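Dual function macrocyclase-peptidase POPB (Galerina marginata, PDB 5N4B) cleaves peptide bonds after prolyl residues and also closes peptide macrocycles, as a serine peptidase of the biosynthetic route to the amanitin toxins. Local coordinates at residues A[131-136]-A[158-163]; A[251-256]-A[274-279]; A[452-457]-A[511-516]; A[605-610]-A[670-675]. The protein carries 1 engineered substitution. All coordinates share one frame; numbering follows the deposited sequence.

Interaction 1: A[131-136]-A[158-163]; sequences VFFDPN and FAYAVS
F133 lies between two aromatic rings of segment 158-163 and meets each in a different way. Toward F158 it presents a face: F158 CE2 comes in over that face, displaced toward the rim, and lies 3.6 Å from F133 CG. Toward Y160 it presents its own far edge, with CE1 above the centre of the tyrosine ring and F133 CZ only 3.4 Å from Y160 CD2. Both pairs are edge-to-face but well short of perpendicular, the planes of F133 and Y160 meeting at 57°. F132 completes the cluster with a steeper T-shaped contact, its edge carbon CE2 standing 3.7 Å from CG of F158 over that ring's face, the planes 80° apart. F158 thus receives one edge and delivers another. In the seven-bladed propeller of the prolyl oligopeptidases, this is an interface between neighbouring blades, where strand 129-133 of one four-stranded sheet meets strand 157-164 of the next. A classic beta bulge explains why consecutive phenylalanines can serve the same seam: F132 and F133 both face L110, and both turn CG anti to the backbone N, F133 with chi1 -175°. The hydroxyl of Y160 is bound by R175, while F151 adds another ring beside F158.

Interaction 2: A[251-256]-A[274-279]; sequences IVYQDN and LYLYQF
Strands 251-254 and 274-279 run in nearly the same direction, 29° apart, with their axes 9.4 Å from each other at closest approach, a spacing of sheets packed through side chains. Y253 carries most of the contact on the 251-254 side, its CG anti to the backbone N (chi1 -165°), which sends the ring between L276 and Q278. Methyl CD2 of L276 sits over one face of the ring in a CH-pi contact, 4.1 Å from the Y253 centroid and 3.6 Å from Y253 CG. Farther along the same ring, the amide of Q278 passes CE2, its plane turned 50° from that of the tyrosine. V252 and Y253 both face M237 in a classic beta bulge, and so consecutive residues can point into one interface, here between adjacent propeller blades. W289 and Y263 of the second blade add edge-to-face partners to Y253. At the polar end a single water gathers three groups: it accepts from Y253 OH at 2.5 Å and donates to D255 OD2 and to Q278 OE1, each at 2.7 Å. H258 also binds D255 OD2. The apolar seam therefore ends in a water-mediated junction that satisfies phenol and glutamine oxygen together and probably holds the phenol proton turned toward the water.

Interaction 3: A[452-457]-A[511-516]; sequences NELDPD and IILTFL
This is a small apolar contact between a connecting loop and a helix, in which L454 rests against one side of helix 510-519. The loop 452-457 leads from strand 443-448, the last of the final propeller blade, to strand 459-467, the edge strand of the mixed sheet of the alpha/beta-hydrolase domain, so the contact lies where the chain passes from one domain to the other. L454 reaches the helix with both methyls. CD1 lies 4.1 Å from CB of L513, and CD2 is 3.9 Å from OG1 of T514, so that the isobutyl group spans two successive helix residues and crosses each at about a right angle. Its CG lies beside the backbone N (chi1 -78°) and CD1 continues anti to CA, while CD2 branches off to the side, so the fork lies across both. T514 meets the leucine with its hydroxyl oxygen, yet that oxygen already has a polar partner, the carbonyl of P510 one turn earlier. Beyond L454 the loop is shaped by an Asx turn, with D455 OD1 accepting from N of D457 at 3.0 Å, from above the carboxylate plane. On the other flank, N452 ND2 binds the carbonyl of A78 in helix 68-80, whose S79 also touches T514. The join between loop and helix thus rests on van der Waals packing, and the hydroxyl oxygen that L454 packs against has its hydrogen bond within the helix.

Interaction 4: A[605-610]-A[670-675]; sequences VADLLK and SFKFIA
D607 and K672 form a buried salt bridge, with K672 NZ 2.9 Å from D607 OD2 and meeting it nearly along the C-O axis. The lysine reaches across with its chain extended beyond CG. Beside this pair A606 CB packs on F673 CB at 4.0 Å, an apolar step between the loop 605-610 and helix 668-680. The other carboxylate oxygen, D607 OD1, turns back to its own loop and takes weak hydrogen bonds from the backbone N of L609 and of K610, at 3.0 and 3.1 Å, while H669 accepts from N of D607. Outside the two segments, E42 bridges K672 and K610, whose NZ atoms stand 4.5 Å apart, and D36 gives K672 a further acidic partner. The side chain of A606 is about 11 Å from that of A578, the engineered residue at a charge-relay position. Two lysines set among three acidic residues form a charge network in which the carboxylates probably offset the proximity of the ammonium groups and help keep both protonated.

How the interactions relate
The four contacts follow one another along the chain without nesting or crossing, each closing its own loop before the next begins. Interactions 1 and 2 close short loops, 22 and 18 residues apart at their nearest ends, and each ties a propeller blade to its successor; their centres are 27 Å apart. Interaction 3 comes where the chain leaves the propeller, and returns the linking loop to a helix of the hydrolase domain, the segments 54 residues apart at their closest ends. Interaction 4 joins segments 60 residues apart, the longest separation of the four, wholly within that domain. Interactions 2 and 3 lie on opposite sides of the chain's centre, about 46 Å apart between centres, and none of the four touches another.

Interaction 1: A[131-136]-A[158-163]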
loop_
_atom_site.group_PDB
_atom_site.type_symbol
_atom_site.label_atom_id
_atom_site.label_comp_id
_atom_site.label_asym_id
_atom_site.label_seq_id
_atom_site.Cartn_x
_atom_site.Cartn_y
_atom_site.Cartn_z
ATOM N N VAL A 131 -11.706 14.157 -21.760
ATOM C CA VAL A 131 -10.492 13.410 -21.466
ATOM C C VAL A 131 -9.298 14.318 -21.637
ATOM O O VAL A 131 -9.143 14.983 -22.669
ATOM C CB VAL A 131 -10.386 12.172 -22.373
ATOM C CG1 VAL A 131 -9.035 11.494 -22.232
ATOM C CG2 VAL A 131 -11.539 11.205 -22.130
ATOM N N PHE A 132 -8.398 14.299 -20.653
ATOM C CA PHE A 132 -7.065 14.866 -20.768
ATOM C C PHE A 132 -6.009 13.783 -20.942
ATOM O O PHE A 132 -5.160 13.877 -21.840
ATOM C CB PHE A 132 -6.689 15.806 -19.583
ATOM C CG PHE A 132 -5.253 16.091 -19.516
ATOM C CD1 PHE A 132 -4.618 16.690 -20.576
ATOM C CD2 PHE A 132 -4.460 15.669 -18.460
ATOM C CE1 PHE A 132 -3.276 16.854 -20.580
ATOM C CE2 PHE A 132 -3.139 15.838 -18.459
ATOM C CZ PHE A 132 -2.514 16.443 -19.490
ATOM N N PHE A 133 -6.046 12.732 -20.132
ATOM C CA PHE A 133 -4.983 11.734 -20.185
ATOM C C PHE A 133 -5.581 10.380 -19.882
ATOM O O PHE A 133 -6.018 10.118 -18.743
ATOM C CB PHE A 133 -3.842 12.067 -19.208
ATOM C CG PHE A 133 -2.675 11.141 -19.300
ATOM C CD1 PHE A 133 -1.701 11.357 -20.263
ATOM C CD2 PHE A 133 -2.547 10.049 -18.480
ATOM C CE1 PHE A 133 -0.601 10.528 -20.392
ATOM C CE2 PHE A 133 -1.406 9.208 -18.638
ATOM C CZ PHE A 133 -0.487 9.471 -19.620
ATOM N N ASP A 134 -5.613 9.520 -20.896
ATOM C CA ASP A 134 -6.162 8.164 -20.786
ATOM C C ASP A 134 -5.002 7.175 -20.745
ATOM O O ASP A 134 -4.423 6.850 -21.796
ATOM C CB ASP A 134 -7.093 7.858 -21.955
ATOM C CG ASP A 134 -7.731 6.494 -21.856
ATOM O OD1 ASP A 134 -7.301 5.719 -20.982
ATOM O OD2 ASP A 134 -8.655 6.204 -22.653
ATOM N N PRO A 135 -4.595 6.687 -19.578
ATOM C CA PRO A 135 -3.424 5.803 -19.554
ATOM C C PRO A 135 -3.658 4.501 -20.288
ATOM O O PRO A 135 -2.680 3.793 -20.604
ATOM C CB PRO A 135 -3.180 5.578 -18.062
ATOM C CG PRO A 135 -4.154 6.256 -17.332
ATOM C CD PRO A 135 -5.158 6.901 -18.246
ATOM N N ASN A 136 -4.909 4.129 -20.561
ATOM C CA ASN A 136 -5.136 2.884 -21.250
ATOM C C ASN A 136 -4.593 2.936 -22.665
ATOM O O ASN A 136 -4.471 1.874 -23.289
ATOM C CB ASN A 136 -6.631 2.554 -21.261
ATOM C CG ASN A 136 -7.220 2.428 -19.870
ATOM O OD1 ASN A 136 -7.037 1.415 -19.190
ATOM N ND2 ASN A 136 -7.935 3.432 -19.440
ATOM N N PHE A 158 2.465 18.249 -17.441
ATOM C CA PHE A 158 2.022 17.048 -16.754
ATOM C C PHE A 158 3.121 16.019 -16.886
ATOM O O PHE A 158 3.437 15.588 -17.996
ATOM C CB PHE A 158 0.732 16.554 -17.401
ATOM C CG PHE A 158 0.170 15.251 -16.842
ATOM C CD1 PHE A 158 -0.385 15.209 -15.564
ATOM C CD2 PHE A 158 0.150 14.090 -17.594
ATOM C CE1 PHE A 158 -0.971 14.065 -15.100
ATOM C CE2 PHE A 158 -0.430 12.944 -17.106
ATOM C CZ PHE A 158 -0.947 12.910 -15.875
ATOM N N ALA A 159 3.710 15.629 -15.777
ATOM C CA ALA A 159 4.739 14.592 -15.749
ATOM C C ALA A 159 4.092 13.275 -15.345
ATOM O O ALA A 159 3.240 13.258 -14.459
ATOM C CB ALA A 159 5.838 14.956 -14.769
ATOM N N TYR A 160 4.451 12.189 -16.014
ATOM C CA TYR A 160 3.793 10.924 -15.762
ATOM C C TYR A 160 4.765 9.776 -15.903
ATOM O O TYR A 160 5.531 9.726 -16.871
ATOM C CB TYR A 160 2.581 10.706 -16.656
ATOM C CG TYR A 160 2.810 10.848 -18.133
ATOM C CD1 TYR A 160 2.877 12.110 -18.714
ATOM C CD2 TYR A 160 2.823 9.753 -18.998
ATOM C CE1 TYR A 160 3.023 12.280 -20.086
ATOM C CE2 TYR A 160 2.952 9.928 -20.393
ATOM C CZ TYR A 160 3.026 11.216 -20.905
ATOM O OH TYR A 160 3.120 11.422 -22.285
ATOM N N ALA A 161 4.743 8.879 -14.943
ATOM C CA ALA A 161 5.627 7.729 -14.871
ATOM C C ALA A 161 4.933 6.511 -15.447
ATOM O O ALA A 161 3.795 6.194 -15.054
ATOM C CB ALA A 161 6.027 7.453 -13.416
ATOM N N VAL A 162 5.621 5.820 -16.349
ATOM C CA VAL A 162 5.063 4.699 -17.095
ATOM C C VAL A 162 5.910 3.466 -16.842
ATOM O O VAL A 162 7.134 3.518 -16.919
ATOM C CB VAL A 162 5.039 5.026 -18.589
ATOM C CG1 VAL A 162 4.490 3.837 -19.364
ATOM C CG2 VAL A 162 4.171 6.291 -18.825
ATOM N N SER A 163 5.244 2.365 -16.567
ATOM C CA SER A 163 5.844 1.042 -16.429
ATOM C C SER A 163 5.292 0.145 -17.527
ATOM O O SER A 163 4.178 0.358 -18.022
ATOM C CB SER A 163 5.557 0.400 -15.078
ATOM O OG SER A 163 6.296 1.060 -14.069
#

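Interaction 2: A[251-256]-A[274-279]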
loop_
_atom_site.group_PDB
_atom_site.type_symbol
_atom_site.label_atom_id
_atom_site.label_comp_id
_atom_site.label_asym_id
_atom_site.label_seq_id
_atom_site.Cartn_x
_atom_site.Cartn_y
_atom_site.Cartn_z
ATOM N N ILE A 251 22.510 15.721 -10.693
ATOM C CA ILE A 251 22.485 14.876 -9.509
ATOM C C ILE A 251 22.492 15.807 -8.302
ATOM O O ILE A 251 23.507 16.456 -8.010
ATOM C CB ILE A 251 23.664 13.889 -9.445
ATOM C CG1 ILE A 251 23.560 12.871 -10.581
ATOM C CG2 ILE A 251 23.620 13.135 -8.119
ATOM C CD1 ILE A 251 24.759 11.893 -10.640
ATOM N N VAL A 252 21.353 15.895 -7.619
ATOM C CA VAL A 252 21.149 16.724 -6.432
ATOM C C VAL A 252 21.781 16.072 -5.204
ATOM O O VAL A 252 22.369 16.746 -4.342
ATOM C CB VAL A 252 19.625 16.919 -6.266
ATOM C CG1 VAL A 252 19.266 17.490 -4.977
ATOM C CG2 VAL A 252 19.102 17.789 -7.402
ATOM N N TYR A 253 21.688 14.753 -5.090
ATOM C CA TYR A 253 22.332 14.050 -3.994
ATOM C C TYR A 253 22.530 12.577 -4.340
ATOM O O TYR A 253 21.664 11.945 -4.933
ATOM C CB TYR A 253 21.569 14.134 -2.654
ATOM C CG TYR A 253 22.474 13.692 -1.517
ATOM C CD1 TYR A 253 23.551 14.482 -1.149
ATOM C CD2 TYR A 253 22.270 12.523 -0.841
ATOM C CE1 TYR A 253 24.435 14.071 -0.157
ATOM C CE2 TYR A 253 23.104 12.092 0.194
ATOM C CZ TYR A 253 24.200 12.882 0.519
ATOM O OH TYR A 253 25.099 12.516 1.497
ATOM N N GLN A 254 23.656 12.019 -3.898
ATOM C CA GLN A 254 23.853 10.576 -3.811
ATOM C C GLN A 254 24.908 10.311 -2.749
ATOM O O GLN A 254 25.614 11.238 -2.326
ATOM C CB GLN A 254 24.255 9.969 -5.158
ATOM C CG GLN A 254 25.637 10.282 -5.625
ATOM C CD GLN A 254 25.940 9.520 -6.913
ATOM O OE1 GLN A 254 25.836 8.286 -6.974
ATOM N NE2 GLN A 254 26.273 10.242 -7.922
ATOM N N ASP A 255 24.994 9.059 -2.309
ATOM C CA ASP A 255 25.939 8.705 -1.242
ATOM C C ASP A 255 26.525 7.337 -1.542
ATOM O O ASP A 255 25.960 6.307 -1.178
ATOM C CB ASP A 255 25.293 8.761 0.136
ATOM C CG ASP A 255 26.269 8.530 1.235
ATOM O OD1 ASP A 255 27.411 8.138 0.918
ATOM O OD2 ASP A 255 25.864 8.688 2.419
ATOM N N ASN A 256 27.711 7.361 -2.180
ATOM C CA ASN A 256 28.402 6.135 -2.553
ATOM C C ASN A 256 28.839 5.320 -1.342
ATOM O O ASN A 256 29.032 4.111 -1.469
ATOM C CB ASN A 256 29.650 6.498 -3.372
ATOM C CG ASN A 256 29.341 7.381 -4.591
ATOM O OD1 ASN A 256 28.324 7.223 -5.280
ATOM N ND2 ASN A 256 30.243 8.320 -4.862
ATOM N N LEU A 274 14.584 23.842 -0.678
ATOM C CA LEU A 274 14.577 22.468 -1.155
ATOM C C LEU A 274 14.920 21.576 0.029
ATOM O O LEU A 274 15.938 21.773 0.702
ATOM C CB LEU A 274 15.622 22.299 -2.257
ATOM C CG LEU A 274 15.918 20.883 -2.748
ATOM C CD1 LEU A 274 14.727 20.304 -3.391
ATOM C CD2 LEU A 274 17.104 20.939 -3.721
ATOM N N TYR A 275 14.128 20.547 0.234
ATOM C CA TYR A 275 14.332 19.616 1.314
ATOM C C TYR A 275 14.747 18.260 0.789
ATOM O O TYR A 275 14.199 17.776 -0.219
ATOM C CB TYR A 275 13.038 19.467 2.080
ATOM C CG TYR A 275 12.419 20.749 2.590
ATOM C CD1 TYR A 275 12.940 21.433 3.700
ATOM C CD2 TYR A 275 11.296 21.306 1.989
ATOM C CE1 TYR A 275 12.363 22.582 4.168
ATOM C CE2 TYR A 275 10.715 22.470 2.497
ATOM C CZ TYR A 275 11.268 23.088 3.584
ATOM O OH TYR A 275 10.653 24.226 4.045
ATOM N N LEU A 276 15.710 17.628 1.484
ATOM C CA LEU A 276 16.158 16.278 1.168
ATOM C C LEU A 276 15.936 15.378 2.354
ATOM O O LEU A 276 16.386 15.682 3.466
ATOM C CB LEU A 276 17.642 16.280 0.833
ATOM C CG LEU A 276 18.280 14.912 0.504
ATOM C CD1 LEU A 276 17.871 14.406 -0.839
ATOM C CD2 LEU A 276 19.816 15.000 0.608
ATOM N N TYR A 277 15.247 14.283 2.107
ATOM C CA TYR A 277 15.049 13.234 3.083
ATOM C C TYR A 277 15.939 12.051 2.702
ATOM O O TYR A 277 16.144 11.758 1.513
ATOM C CB TYR A 277 13.617 12.724 3.073
ATOM C CG TYR A 277 12.534 13.780 3.229
ATOM C CD1 TYR A 277 12.378 14.498 4.374
ATOM C CD2 TYR A 277 11.627 13.979 2.228
ATOM C CE1 TYR A 277 11.386 15.440 4.486
ATOM C CE2 TYR A 277 10.623 14.919 2.346
ATOM C CZ TYR A 277 10.499 15.631 3.489
ATOM O OH TYR A 277 9.446 16.540 3.627
ATOM N N GLN A 278 16.506 11.389 3.699
ATOM C CA GLN A 278 17.262 10.152 3.509
ATOM C C GLN A 278 16.744 9.049 4.414
ATOM O O GLN A 278 16.455 9.280 5.595
ATOM C CB GLN A 278 18.746 10.323 3.783
ATOM C CG GLN A 278 19.337 11.563 3.079
ATOM C CD GLN A 278 20.826 11.689 3.196
ATOM O OE1 GLN A 278 21.571 10.696 3.137
ATOM N NE2 GLN A 278 21.272 12.918 3.373
ATOM N N PHE A 279 16.658 7.850 3.850
ATOM C CA PHE A 279 16.121 6.672 4.520
ATOM C C PHE A 279 17.130 5.547 4.396
ATOM O O PHE A 279 17.625 5.273 3.291
ATOM C CB PHE A 279 14.792 6.216 3.904
ATOM C CG PHE A 279 13.779 7.321 3.747
ATOM C CD1 PHE A 279 13.764 8.078 2.583
ATOM C CD2 PHE A 279 12.867 7.611 4.748
ATOM C CE1 PHE A 279 12.824 9.121 2.410
ATOM C CE2 PHE A 279 11.949 8.680 4.582
ATOM C CZ PHE A 279 11.939 9.407 3.443
HETATM O O HOH W 1 24.273 10.743 3.123
#

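Interaction 3: A[452-457]-A[511-516]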
loop_
_atom_site.group_PDB
_atom_site.type_symbol
_atom_site.label_atom_id
_atom_site.label_comp_id
_atom_site.label_asym_id
_atom_site.label_seq_id
_atom_site.Cartn_x
_atom_site.Cartn_y
_atom_site.Cartn_z
ATOM N N ASN A 452 -23.384 -0.496 -6.977
ATOM C CA ASN A 452 -24.266 -1.303 -7.837
ATOM C C ASN A 452 -24.714 -2.550 -7.086
ATOM O O ASN A 452 -23.877 -3.308 -6.554
ATOM C CB ASN A 452 -23.548 -1.711 -9.111
ATOM C CG ASN A 452 -24.471 -2.354 -10.117
ATOM O OD1 ASN A 452 -25.572 -1.867 -10.350
ATOM N ND2 ASN A 452 -24.044 -3.457 -10.683
ATOM N N GLU A 453 -26.034 -2.753 -7.077
ATOM C CA GLU A 453 -26.702 -3.899 -6.444
ATOM C C GLU A 453 -26.702 -3.827 -4.916
ATOM O O GLU A 453 -27.776 -3.786 -4.284
ATOM C CB GLU A 453 -26.185 -5.232 -6.962
ATOM C CG GLU A 453 -26.435 -5.446 -8.503
ATOM C CD GLU A 453 -26.225 -6.872 -8.959
ATOM O OE1 GLU A 453 -25.908 -7.738 -8.135
ATOM O OE2 GLU A 453 -26.343 -7.165 -10.175
ATOM N N LEU A 454 -25.522 -3.703 -4.337
ATOM C CA LEU A 454 -25.337 -3.556 -2.912
ATOM C C LEU A 454 -26.017 -2.290 -2.417
ATOM O O LEU A 454 -25.971 -1.250 -3.058
ATOM C CB LEU A 454 -23.842 -3.343 -2.613
ATOM C CG LEU A 454 -22.911 -4.509 -2.635
ATOM C CD1 LEU A 454 -21.489 -4.022 -2.493
ATOM C CD2 LEU A 454 -23.286 -5.559 -1.540
ATOM N N ASP A 455 -26.535 -2.359 -1.196
ATOM C CA ASP A 455 -26.906 -1.154 -0.451
ATOM C C ASP A 455 -25.990 -1.079 0.764
ATOM O O ASP A 455 -26.086 -1.912 1.683
ATOM C CB ASP A 455 -28.373 -1.181 -0.025
ATOM C CG ASP A 455 -28.831 0.126 0.680
ATOM O OD1 ASP A 455 -27.991 0.952 1.088
ATOM O OD2 ASP A 455 -30.080 0.303 0.848
ATOM N N PRO A 456 -25.095 -0.112 0.809
ATOM C CA PRO A 456 -24.183 -0.037 1.941
ATOM C C PRO A 456 -24.860 0.050 3.290
ATOM O O PRO A 456 -24.276 -0.366 4.292
ATOM C CB PRO A 456 -23.361 1.209 1.632
ATOM C CG PRO A 456 -23.419 1.364 0.179
ATOM C CD PRO A 456 -24.795 0.902 -0.212
ATOM N N ASP A 457 -26.076 0.578 3.351
ATOM C CA ASP A 457 -26.827 0.680 4.589
ATOM C C ASP A 457 -27.216 -0.673 5.159
ATOM O O ASP A 457 -27.612 -0.738 6.326
ATOM C CB ASP A 457 -28.130 1.467 4.399
ATOM C CG ASP A 457 -27.895 2.943 4.104
ATOM O OD1 ASP A 457 -26.769 3.451 4.336
ATOM O OD2 ASP A 457 -28.854 3.586 3.608
ATOM N N ILE A 511 -16.604 -6.354 -3.190
ATOM C CA ILE A 511 -16.519 -7.808 -3.255
ATOM C C ILE A 511 -16.673 -8.414 -1.866
ATOM O O ILE A 511 -17.383 -9.413 -1.687
ATOM C CB ILE A 511 -15.219 -8.221 -3.954
ATOM C CG1 ILE A 511 -15.354 -7.898 -5.475
ATOM C CG2 ILE A 511 -14.856 -9.679 -3.653
ATOM C CD1 ILE A 511 -14.212 -8.360 -6.347
ATOM N N ILE A 512 -15.953 -7.884 -0.868
ATOM C CA ILE A 512 -16.098 -8.420 0.477
ATOM C C ILE A 512 -17.541 -8.299 0.930
ATOM O O ILE A 512 -18.109 -9.268 1.451
ATOM C CB ILE A 512 -15.108 -7.775 1.457
ATOM C CG1 ILE A 512 -13.697 -8.219 1.059
ATOM C CG2 ILE A 512 -15.435 -8.202 2.878
ATOM C CD1 ILE A 512 -12.539 -7.527 1.779
ATOM N N LEU A 513 -18.172 -7.133 0.766
ATOM C CA LEU A 513 -19.560 -7.012 1.213
ATOM C C LEU A 513 -20.467 -8.001 0.496
ATOM O O LEU A 513 -21.381 -8.560 1.089
ATOM C CB LEU A 513 -20.080 -5.576 1.038
ATOM C CG LEU A 513 -19.325 -4.526 1.864
ATOM C CD1 LEU A 513 -19.978 -3.180 1.657
ATOM C CD2 LEU A 513 -19.232 -4.859 3.353
ATOM N N THR A 514 -20.238 -8.221 -0.786
ATOM C CA THR A 514 -21.032 -9.198 -1.522
ATOM C C THR A 514 -20.854 -10.590 -0.926
ATOM O O THR A 514 -21.832 -11.319 -0.749
ATOM C CB THR A 514 -20.610 -9.157 -2.983
ATOM O OG1 THR A 514 -20.941 -7.884 -3.531
ATOM C CG2 THR A 514 -21.341 -10.199 -3.790
ATOM N N PHE A 515 -19.629 -10.974 -0.598
ATOM C CA PHE A 515 -19.416 -12.255 0.053
ATOM C C PHE A 515 -20.170 -12.338 1.373
ATOM O O PHE A 515 -20.823 -13.344 1.674
ATOM C CB PHE A 515 -17.932 -12.467 0.286
ATOM C CG PHE A 515 -17.549 -13.818 0.830
ATOM C CD1 PHE A 515 -17.539 -14.034 2.191
ATOM C CD2 PHE A 515 -17.232 -14.855 -0.023
ATOM C CE1 PHE A 515 -17.184 -15.250 2.702
ATOM C CE2 PHE A 515 -16.866 -16.073 0.486
ATOM C CZ PHE A 515 -16.853 -16.281 1.837
ATOM N N LEU A 516 -20.113 -11.279 2.169
ATOM C CA LEU A 516 -20.776 -11.295 3.467
ATOM C C LEU A 516 -22.269 -11.499 3.307
ATOM O O LEU A 516 -22.893 -12.267 4.055
ATOM C CB LEU A 516 -20.512 -9.991 4.238
ATOM C CG LEU A 516 -19.038 -9.617 4.500
ATOM C CD1 LEU A 516 -18.961 -8.471 5.447
ATOM C CD2 LEU A 516 -18.220 -10.762 5.003
#

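Interaction 4: A[605-610]-A[670-675]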
loop_
_atom_site.group_PDB
_atom_site.type_symbol
_atom_site.label_atom_id
_atom_site.label_comp_id
_atom_site.label_asym_id
_atom_site.label_seq_id
_atom_site.Cartn_x
_atom_site.Cartn_y
_atom_site.Cartn_z
ATOM N N VAL A 605 6.079 -13.205 2.356
ATOM C CA VAL A 605 7.418 -13.603 2.806
ATOM C C VAL A 605 7.252 -14.903 3.590
ATOM O O VAL A 605 6.251 -15.096 4.285
ATOM C CB VAL A 605 8.029 -12.502 3.684
ATOM C CG1 VAL A 605 9.303 -12.931 4.308
ATOM C CG2 VAL A 605 8.195 -11.219 2.878
ATOM N N ALA A 606 8.211 -15.822 3.474
ATOM C CA ALA A 606 8.137 -17.088 4.213
ATOM C C ALA A 606 9.488 -17.665 4.588
ATOM O O ALA A 606 9.569 -18.440 5.567
ATOM C CB ALA A 606 7.348 -18.137 3.431
ATOM N N ASP A 607 10.542 -17.331 3.848
ATOM C CA ASP A 607 11.903 -17.760 4.183
ATOM C C ASP A 607 12.523 -16.578 4.922
ATOM O O ASP A 607 13.071 -15.655 4.320
ATOM C CB ASP A 607 12.677 -18.169 2.949
ATOM C CG ASP A 607 14.068 -18.643 3.290
ATOM O OD1 ASP A 607 14.567 -18.352 4.399
ATOM O OD2 ASP A 607 14.695 -19.298 2.419
ATOM N N LEU A 608 12.393 -16.572 6.248
ATOM C CA LEU A 608 12.912 -15.459 7.035
ATOM C C LEU A 608 14.411 -15.587 7.319
ATOM O O LEU A 608 14.984 -14.688 7.950
ATOM C CB LEU A 608 12.170 -15.304 8.354
ATOM C CG LEU A 608 10.832 -14.646 8.371
ATOM C CD1 LEU A 608 10.379 -14.494 9.821
ATOM C CD2 LEU A 608 10.851 -13.275 7.720
ATOM N N LEU A 609 15.058 -16.665 6.863
ATOM C CA LEU A 609 16.510 -16.750 6.935
ATOM C C LEU A 609 17.209 -16.149 5.731
ATOM O O LEU A 609 18.364 -15.744 5.857
ATOM C CB LEU A 609 16.996 -18.189 7.140
ATOM C CG LEU A 609 16.552 -18.846 8.431
ATOM C CD1 LEU A 609 17.100 -20.241 8.509
ATOM C CD2 LEU A 609 16.960 -18.045 9.623
ATOM N N LYS A 610 16.522 -16.016 4.590
ATOM C CA LYS A 610 17.160 -15.532 3.363
ATOM C C LYS A 610 16.469 -14.307 2.756
ATOM O O LYS A 610 16.879 -13.863 1.683
ATOM C CB LYS A 610 17.259 -16.664 2.318
ATOM C CG LYS A 610 18.119 -17.883 2.730
ATOM C CD LYS A 610 18.333 -18.922 1.560
ATOM C CE LYS A 610 19.178 -18.362 0.435
ATOM N NZ LYS A 610 19.522 -19.403 -0.616
ATOM N N SER A 670 6.980 -18.207 -1.271
ATOM C CA SER A 670 5.823 -19.068 -1.363
ATOM C C SER A 670 6.154 -20.431 -1.968
ATOM O O SER A 670 5.579 -21.448 -1.566
ATOM C CB SER A 670 4.771 -18.432 -2.245
ATOM O OG SER A 670 4.153 -17.355 -1.581
ATOM N N PHE A 671 7.031 -20.476 -2.977
ATOM C CA PHE A 671 7.386 -21.770 -3.582
ATOM C C PHE A 671 8.022 -22.711 -2.547
ATOM O O PHE A 671 7.659 -23.899 -2.458
ATOM C CB PHE A 671 8.346 -21.594 -4.758
ATOM C CG PHE A 671 7.817 -20.866 -5.927
ATOM C CD1 PHE A 671 6.467 -20.556 -6.068
ATOM C CD2 PHE A 671 8.708 -20.460 -6.935
ATOM C CE1 PHE A 671 6.030 -19.860 -7.209
ATOM C CE2 PHE A 671 8.266 -19.783 -8.039
ATOM C CZ PHE A 671 6.925 -19.478 -8.169
ATOM N N LYS A 672 8.968 -22.202 -1.767
ATOM C CA LYS A 672 9.573 -23.042 -0.751
ATOM C C LYS A 672 8.544 -23.458 0.282
ATOM O O LYS A 672 8.540 -24.598 0.747
ATOM C CB LYS A 672 10.733 -22.336 -0.073
ATOM C CG LYS A 672 11.965 -22.163 -0.932
ATOM C CD LYS A 672 13.113 -21.638 -0.059
ATOM C CE LYS A 672 14.271 -21.311 -0.898
ATOM N NZ LYS A 672 15.311 -20.763 -0.035
ATOM N N PHE A 673 7.676 -22.534 0.683
ATOM C CA PHE A 673 6.704 -22.869 1.712
ATOM C C PHE A 673 5.772 -23.981 1.243
ATOM O O PHE A 673 5.556 -24.960 1.967
ATOM C CB PHE A 673 5.960 -21.633 2.212
ATOM C CG PHE A 673 5.067 -21.903 3.378
ATOM C CD1 PHE A 673 5.630 -22.207 4.606
ATOM C CD2 PHE A 673 3.707 -21.905 3.235
ATOM C CE1 PHE A 673 4.835 -22.446 5.709
ATOM C CE2 PHE A 673 2.888 -22.147 4.344
ATOM C CZ PHE A 673 3.476 -22.441 5.571
ATOM N N ILE A 674 5.213 -23.862 0.037
ATOM C CA ILE A 674 4.257 -24.867 -0.440
ATOM C C ILE A 674 4.964 -26.204 -0.679
ATOM O O ILE A 674 4.420 -27.276 -0.382
ATOM C CB ILE A 674 3.439 -24.393 -1.649
ATOM C CG1 ILE A 674 2.198 -25.273 -1.900
ATOM C CG2 ILE A 674 4.301 -24.361 -2.876
ATOM C CD1 ILE A 674 1.188 -25.246 -0.785
ATOM N N ALA A 675 6.195 -26.174 -1.184
ATOM C CA ALA A 675 6.917 -27.434 -1.370
ATOM C C ALA A 675 7.174 -28.120 -0.035
ATOM O O ALA A 675 7.102 -29.354 0.071
ATOM C CB ALA A 675 8.226 -27.146 -2.107
#